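Local coordinates for Acarbose/maltose binding protein GacH (Streptomyces glaucescens, PDB 3K01) that binds acarbose, and probably maltose-type sugars, as the extracellular solute receptor of an ABC transporter in Streptomyces glaucescens, at residues Asp202-Lys207 against Pro367-Gly372; Trp262-Val267 against Asn350-Phe355; Thr153-Glu158 against Ala171-Lys176. All blocks are in the same frame, centred on the assembly; numbering follows the deposited sequence.

Overall arrangement
The three contacts are spread over a single chain of the bacterial solute-binding protein family and do not touch one another. Contact 1 and contact 2 lie on opposite sides of the chain's centre, their own centres about 30 Å apart; in sequence, contact 2 is nested inside the loop that contact 1 closes. Contact 3 closes before either of them opens. Its centre is about 31 Å from the centre of the chain, 24 Å from that of contact 2 and 40 Å from that of contact 1. Contact 1 joins two loop-rich pieces, probably of different lobes, contact 2 two helix beginnings, and contact 3 two successive helices at the surface.

Contact 1 (Asp202-Lys207 against Pro367-Gly372); sequences DLVDEK and PWIAEG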
# COMPACT_ATOMS: atom_id res chain seq x y z
N ASP A 202 3.52 14.25 8.16
CA ASP A 202 2.68 13.08 8.38
C ASP A 202 1.30 13.55 8.78
O ASP A 202 1.08 14.75 9.06
CB ASP A 202 3.25 12.16 9.46
CG ASP A 202 2.97 10.69 9.19
OD1 ASP A 202 1.97 10.35 8.53
OD2 ASP A 202 3.75 9.87 9.72
N LEU A 203 0.35 12.62 8.82
CA LEU A 203 -1.05 12.94 9.00
C LEU A 203 -1.37 13.29 10.45
O LEU A 203 -1.91 14.37 10.75
CB LEU A 203 -1.91 11.77 8.49
CG LEU A 203 -1.67 11.40 7.03
CD1 LEU A 203 -2.55 10.20 6.64
CD2 LEU A 203 -1.91 12.58 6.09
N VAL A 204 -1.02 12.38 11.35
CA VAL A 204 -1.25 12.57 12.78
C VAL A 204 -0.11 11.98 13.58
O VAL A 204 0.65 11.13 13.09
CB VAL A 204 -2.57 11.92 13.27
CG1 VAL A 204 -3.75 12.49 12.57
CG2 VAL A 204 -2.52 10.39 13.11
N ASP A 205 -0.00 12.45 14.81
CA ASP A 205 0.87 11.84 15.81
C ASP A 205 -0.07 11.07 16.76
O ASP A 205 -0.70 11.66 17.64
CB ASP A 205 1.65 12.95 16.52
CG ASP A 205 2.65 12.42 17.55
OD1 ASP A 205 2.57 11.24 17.93
OD2 ASP A 205 3.50 13.23 17.96
N GLU A 206 -0.19 9.76 16.56
CA GLU A 206 -1.06 8.93 17.40
C GLU A 206 -0.64 9.03 18.86
O GLU A 206 -1.47 9.27 19.73
CB GLU A 206 -0.98 7.45 17.00
CG GLU A 206 -1.07 7.14 15.53
CD GLU A 206 -0.99 5.65 15.29
OE1 GLU A 206 -0.21 5.22 14.40
OE2 GLU A 206 -1.69 4.90 16.01
N LYS A 207 0.66 8.85 19.10
CA LYS A 207 1.22 8.81 20.45
C LYS A 207 0.76 10.00 21.28
O LYS A 207 0.34 9.84 22.43
CB LYS A 207 2.76 8.76 20.38
CG LYS A 207 3.44 8.58 21.74
CD LYS A 207 4.95 8.44 21.58
CE LYS A 207 5.37 6.97 21.39
NZ LYS A 207 5.20 6.17 22.65
N PRO A 367 -1.17 5.88 9.85
CA PRO A 367 -1.61 5.93 11.23
C PRO A 367 -2.53 4.73 11.47
O PRO A 367 -3.53 4.54 10.78
CB PRO A 367 -2.38 7.26 11.33
CG PRO A 367 -2.77 7.57 9.95
CD PRO A 367 -1.83 6.88 8.99
N TRP A 368 -2.20 3.93 12.49
CA TRP A 368 -2.90 2.67 12.69
C TRP A 368 -4.09 2.87 13.61
O TRP A 368 -4.16 2.34 14.73
CB TRP A 368 -1.93 1.61 13.23
CG TRP A 368 -0.72 1.44 12.37
CD1 TRP A 368 0.57 1.65 12.75
CD2 TRP A 368 -0.69 1.06 10.98
NE1 TRP A 368 1.41 1.40 11.68
CE2 TRP A 368 0.67 1.03 10.60
CE3 TRP A 368 -1.66 0.72 10.04
CZ2 TRP A 368 1.08 0.72 9.31
CZ3 TRP A 368 -1.25 0.38 8.76
CH2 TRP A 368 0.13 0.39 8.41
N ILE A 369 -5.04 3.66 13.12
CA ILE A 369 -6.19 4.11 13.92
C ILE A 369 -7.48 3.74 13.20
O ILE A 369 -7.49 3.50 11.99
CB ILE A 369 -6.12 5.62 14.25
CG1 ILE A 369 -6.21 6.47 12.97
CG2 ILE A 369 -4.85 5.95 15.02
CD1 ILE A 369 -6.30 7.97 13.26
N ALA A 370 -8.58 3.72 13.95
CA ALA A 370 -9.89 3.34 13.44
C ALA A 370 -10.25 4.18 12.21
O ALA A 370 -10.82 3.67 11.23
CB ALA A 370 -10.93 3.54 14.54
N GLU A 371 -9.91 5.46 12.26
CA GLU A 371 -10.29 6.42 11.23
C GLU A 371 -9.26 6.57 10.13
O GLU A 371 -9.35 7.51 9.34
CB GLU A 371 -10.51 7.79 11.87
CG GLU A 371 -11.55 7.81 12.97
CD GLU A 371 -10.97 7.54 14.35
OE1 GLU A 371 -9.81 7.05 14.50
OE2 GLU A 371 -11.71 7.85 15.31
N GLY A 372 -8.28 5.67 10.05
CA GLY A 372 -7.21 5.85 9.06
C GLY A 372 -7.72 6.13 7.66
O GLY A 372 -7.25 7.05 6.99
O HOH W 1 -3.05 2.00 17.20
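Val204 sets its methyl CG2 on CB of the Pro367 ring, 3.6 Å away, joining the short beta-hairpin strand 204-205 to an irregular loop that folds through an inverse gamma turn centred on Trp368 and then a type I turn from Ile369 to Gly372. CG2 is wedged between the backbone N and the carbonyl carbon of its own residue, and the two side chains meet at about a right angle. Leu203 adds CD1 against the other end of the proline ring, 4.1 Å from CD. Leu203 also leans on Leu193 and Leu196 of helix 193-198, while Trp368 packs on Val92 of helix 92-100. The contact thus ties together parts that probably belong to different lobes of the two-lobed solute-binding fold.

Glu206 supplies the polar link. With CG anti to its carbonyl carbon (chi1 -47°) and the chain extended beyond, its carboxylate reaches over to the loop backbone. One oxygen, OE2, lies 3.5 Å from CG2 of Ile369, and a water that donates to Trp368 O also reaches OE2, weakly. Trp368 NE1 hydrogen-bonds to Glu365 OE1. Trp368 N donates to Glu206 OE1 at 3.0 Å, nearly straight at 165°, approaching from above the carboxylate plane, 62° out of it.

Contact 2 (Trp262-Val267 against Asn350-Phe355); sequences WAIEDV and NEMVKF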
# COMPACT_ATOMS: atom_id res chain seq x y z
N TRP A 262 0.58 -2.85 -9.17
CA TRP A 262 -0.64 -3.13 -9.91
C TRP A 262 -0.63 -2.50 -11.31
O TRP A 262 -1.47 -2.85 -12.15
CB TRP A 262 -1.88 -2.64 -9.13
CG TRP A 262 -1.77 -1.21 -8.76
CD1 TRP A 262 -2.07 -0.13 -9.54
CD2 TRP A 262 -1.28 -0.69 -7.52
NE1 TRP A 262 -1.79 1.03 -8.87
CE2 TRP A 262 -1.32 0.72 -7.62
CE3 TRP A 262 -0.81 -1.27 -6.33
CZ2 TRP A 262 -0.90 1.57 -6.57
CZ3 TRP A 262 -0.41 -0.42 -5.28
CH2 TRP A 262 -0.43 0.98 -5.42
N ALA A 263 0.29 -1.57 -11.57
CA ALA A 263 0.37 -0.89 -12.88
C ALA A 263 1.31 -1.55 -13.89
O ALA A 263 1.31 -1.17 -15.06
CB ALA A 263 0.78 0.55 -12.71
N ILE A 264 2.17 -2.45 -13.42
CA ILE A 264 3.26 -2.98 -14.25
C ILE A 264 2.77 -3.67 -15.52
O ILE A 264 3.28 -3.38 -16.60
CB ILE A 264 4.17 -3.90 -13.41
CG1 ILE A 264 4.95 -3.09 -12.36
CG2 ILE A 264 5.11 -4.71 -14.31
CD1 ILE A 264 6.06 -2.23 -12.90
N GLU A 265 1.79 -4.55 -15.41
CA GLU A 265 1.35 -5.25 -16.61
C GLU A 265 0.73 -4.29 -17.62
O GLU A 265 0.99 -4.40 -18.83
CB GLU A 265 0.42 -6.41 -16.25
CG GLU A 265 1.19 -7.55 -15.56
CD GLU A 265 2.33 -8.09 -16.41
OE1 GLU A 265 2.07 -8.44 -17.58
OE2 GLU A 265 3.49 -8.16 -15.93
N ASP A 266 -0.06 -3.33 -17.16
CA ASP A 266 -0.63 -2.36 -18.07
C ASP A 266 0.47 -1.55 -18.77
O ASP A 266 0.40 -1.28 -19.97
CB ASP A 266 -1.62 -1.45 -17.33
CG ASP A 266 -2.35 -0.51 -18.27
OD1 ASP A 266 -2.82 -0.93 -19.35
OD2 ASP A 266 -2.47 0.69 -17.93
N VAL A 267 1.51 -1.16 -18.03
CA VAL A 267 2.59 -0.38 -18.63
C VAL A 267 3.25 -1.20 -19.73
O VAL A 267 3.59 -0.68 -20.80
CB VAL A 267 3.64 0.07 -17.57
CG1 VAL A 267 4.93 0.54 -18.27
CG2 VAL A 267 3.02 1.15 -16.67
N ASN A 350 13.03 -12.13 -8.89
CA ASN A 350 11.67 -11.94 -9.39
C ASN A 350 11.52 -10.53 -9.98
O ASN A 350 11.99 -9.56 -9.40
CB ASN A 350 10.67 -12.20 -8.25
CG ASN A 350 9.25 -11.90 -8.64
OD1 ASN A 350 8.81 -10.74 -8.57
ND2 ASN A 350 8.53 -12.91 -9.10
N GLU A 351 10.84 -10.42 -11.12
CA GLU A 351 10.72 -9.11 -11.80
C GLU A 351 10.15 -8.01 -10.87
O GLU A 351 10.65 -6.88 -10.83
CB GLU A 351 9.85 -9.22 -13.07
CG GLU A 351 9.74 -7.85 -13.79
CD GLU A 351 9.00 -7.82 -15.14
OE1 GLU A 351 7.77 -7.98 -15.15
OE2 GLU A 351 9.66 -7.55 -16.18
N MET A 352 9.12 -8.35 -10.12
CA MET A 352 8.48 -7.35 -9.27
C MET A 352 9.33 -6.98 -8.06
O MET A 352 9.37 -5.82 -7.64
CB MET A 352 7.11 -7.85 -8.85
CG MET A 352 6.23 -6.76 -8.33
SD MET A 352 5.66 -5.64 -9.65
CE MET A 352 4.32 -6.56 -10.41
N VAL A 353 10.04 -7.97 -7.49
CA VAL A 353 10.94 -7.71 -6.39
C VAL A 353 12.07 -6.80 -6.87
O VAL A 353 12.46 -5.84 -6.20
CB VAL A 353 11.49 -9.04 -5.86
CG1 VAL A 353 12.61 -8.79 -4.91
CG2 VAL A 353 10.38 -9.82 -5.19
N LYS A 354 12.57 -7.07 -8.07
CA LYS A 354 13.64 -6.23 -8.62
C LYS A 354 13.16 -4.80 -8.83
O LYS A 354 13.89 -3.84 -8.55
CB LYS A 354 14.16 -6.80 -9.94
CG LYS A 354 14.93 -8.09 -9.73
CD LYS A 354 15.47 -8.68 -11.05
CE LYS A 354 14.36 -9.05 -12.04
NZ LYS A 354 14.99 -9.66 -13.28
N PHE A 355 11.95 -4.64 -9.35
CA PHE A 355 11.40 -3.30 -9.55
C PHE A 355 11.14 -2.56 -8.25
O PHE A 355 11.41 -1.36 -8.19
CB PHE A 355 10.09 -3.32 -10.32
CG PHE A 355 10.20 -3.48 -11.82
CD1 PHE A 355 11.10 -2.73 -12.56
CD2 PHE A 355 9.31 -4.32 -12.49
CE1 PHE A 355 11.15 -2.84 -13.95
CE2 PHE A 355 9.37 -4.44 -13.91
CZ PHE A 355 10.28 -3.69 -14.61
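The segments 262-267 and 350-355 each run into the first turns of a helix, and their backbones come nearest at Ile264 and Met352, whose CA atoms are 8.4 Å apart, a gap bridged by side chains. These helices of the solute-binding fold pack beside each other over strand 279-283 of the mixed sheet. Asn350 is the N-cap of helix 351-360: its OD1 accepts from Val353 N at 3.2 Å, in the carbonyl plane on a lone pair, and more weakly from Met352 N.

Ile264 carries the apolar contact. Its CD1 reaches the ring of Phe355 obliquely, 3.9 Å from CD2, while CG1 lies 3.8 Å from SD of Met352. The methionine is bent at both chi2 and chi3, bringing CE to 4.0 Å from CB of Ile264; it is modelled in two conformations, and this packing belongs to one of them. On the side of the sheet, Leu279 touches both Ile264 and Phe355, and Ile264 also meets Phe146 of strand 132-148.

At the rim, Glu265 OE2 and Glu351 OE1 stand 4.4 Å apart. Both form salt bridges with Lys268 NZ, whose positive charge would be expected to offset their mutual repulsion and make the close carboxylates a shared ionic link.

Contact 3 (Thr153-Glu158 against Ala171-Lys176); sequences TKAGVE and AEITEK
The carboxylate of Glu172 carries the methyl CG1 of Val157 over one face, 3.4 Å from CD and equally far from OE2. The peptide between Lys154 and Ala155 is met at its edge instead: CG of Lys176 lies to one side of the peptide plane, beyond the edge formed by Lys154 O and Ala155 CA, 3.4 Å from that O. Here helix 149-155 ends in a Schellman motif, with Gly156 at positive phi, and the chain turns toward helix 163-177. The contact packs two successive helices of the solute-binding fold together at the protein surface.

Val157 and Glu172 lie alongside each other, running in opposite senses. The valine places CG1 anti to its carbonyl carbon (chi1 -58°). CB, CG and CD of Glu172 all touch that methyl, CB at 3.6 Å.

The backbones come nearest at Ala155 and Ile173, CA to CA 5.1 Å, and Ala155 CB meets Ile173 CG1 at 3.8 Å. Ile173 is buried beneath, touching Leu152 and, on strand 254-259, Ala255 and Met256. Along the rim, the stems of Lys154 and Lys176 cross at about a right angle, CG to CG 3.9 Å. Lys154 NZ and Lys176 NZ stay 6.5 Å apart. Lys176, bent at chi2 (89°), arches over the helix end, with CE 3.3 Å from Lys154 O.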
# COMPACT_ATOMS: atom_id res chain seq x y z
N THR A 153 17.44 8.63 -21.14
CA THR A 153 18.74 8.44 -21.79
C THR A 153 18.90 9.46 -22.89
O THR A 153 19.96 10.11 -23.00
CB THR A 153 18.85 7.02 -22.35
OG1 THR A 153 18.81 6.12 -21.26
CG2 THR A 153 20.20 6.81 -23.06
N LYS A 154 17.86 9.65 -23.71
CA LYS A 154 17.94 10.62 -24.79
C LYS A 154 18.21 12.01 -24.22
O LYS A 154 19.02 12.78 -24.78
CB LYS A 154 16.68 10.59 -25.64
CG LYS A 154 16.72 11.55 -26.81
CD LYS A 154 15.76 11.12 -27.89
CE LYS A 154 16.08 11.78 -29.23
NZ LYS A 154 17.11 11.05 -30.01
N ALA A 155 17.60 12.33 -23.08
CA ALA A 155 17.75 13.64 -22.46
C ALA A 155 19.08 13.77 -21.70
O ALA A 155 19.46 14.89 -21.32
CB ALA A 155 16.59 13.90 -21.52
N GLY A 156 19.76 12.66 -21.43
CA GLY A 156 21.03 12.67 -20.72
C GLY A 156 20.94 12.77 -19.21
O GLY A 156 21.92 13.11 -18.54
N VAL A 157 19.78 12.45 -18.64
CA VAL A 157 19.60 12.70 -17.21
C VAL A 157 19.58 11.40 -16.41
O VAL A 157 19.23 10.34 -16.93
CB VAL A 157 18.31 13.48 -16.92
CG1 VAL A 157 18.30 14.82 -17.65
CG2 VAL A 157 17.08 12.67 -17.27
N GLU A 158 19.94 11.52 -15.13
CA GLU A 158 19.81 10.43 -14.18
C GLU A 158 18.39 10.42 -13.63
O GLU A 158 17.70 11.43 -13.64
CB GLU A 158 20.77 10.60 -12.99
CG GLU A 158 22.26 10.72 -13.33
CD GLU A 158 22.80 9.58 -14.18
OE1 GLU A 158 23.66 9.87 -15.05
OE2 GLU A 158 22.39 8.41 -13.97
N ALA A 171 12.83 19.53 -17.11
CA ALA A 171 13.14 20.56 -18.09
C ALA A 171 14.06 20.03 -19.18
O ALA A 171 13.90 20.39 -20.36
CB ALA A 171 13.72 21.78 -17.41
N GLU A 172 15.02 19.18 -18.83
CA GLU A 172 15.91 18.58 -19.83
C GLU A 172 15.14 17.64 -20.75
O GLU A 172 15.37 17.61 -21.96
CB GLU A 172 17.05 17.81 -19.14
CG GLU A 172 17.93 18.66 -18.21
CD GLU A 172 19.33 18.08 -18.04
OE1 GLU A 172 20.02 17.89 -19.07
OE2 GLU A 172 19.72 17.81 -16.89
N ILE A 173 14.25 16.83 -20.17
CA ILE A 173 13.44 15.92 -20.94
C ILE A 173 12.57 16.70 -21.92
O ILE A 173 12.49 16.36 -23.12
CB ILE A 173 12.61 15.03 -19.99
CG1 ILE A 173 13.53 14.02 -19.30
CG2 ILE A 173 11.52 14.32 -20.77
CD1 ILE A 173 12.92 13.45 -18.01
N THR A 174 11.91 17.75 -21.47
CA THR A 174 11.08 18.54 -22.38
C THR A 174 11.92 19.16 -23.50
O THR A 174 11.53 19.13 -24.67
CB THR A 174 10.25 19.57 -21.62
OG1 THR A 174 9.46 18.88 -20.66
CG2 THR A 174 9.33 20.33 -22.58
N GLU A 175 13.08 19.73 -23.17
CA GLU A 175 13.89 20.38 -24.20
C GLU A 175 14.30 19.38 -25.27
O GLU A 175 14.33 19.70 -26.47
CB GLU A 175 15.10 21.05 -23.57
CG GLU A 175 15.95 21.88 -24.54
CD GLU A 175 17.14 21.14 -25.10
OE1 GLU A 175 17.30 19.93 -24.88
OE2 GLU A 175 17.96 21.80 -25.80
N LYS A 176 14.71 18.20 -24.84
CA LYS A 176 15.30 17.22 -25.76
C LYS A 176 14.30 16.41 -26.54
O LYS A 176 14.57 15.99 -27.68
CB LYS A 176 16.19 16.25 -24.97
CG LYS A 176 17.08 15.33 -25.81
CD LYS A 176 18.42 15.99 -26.12
CE LYS A 176 19.24 15.12 -27.04
NZ LYS A 176 20.48 15.89 -27.30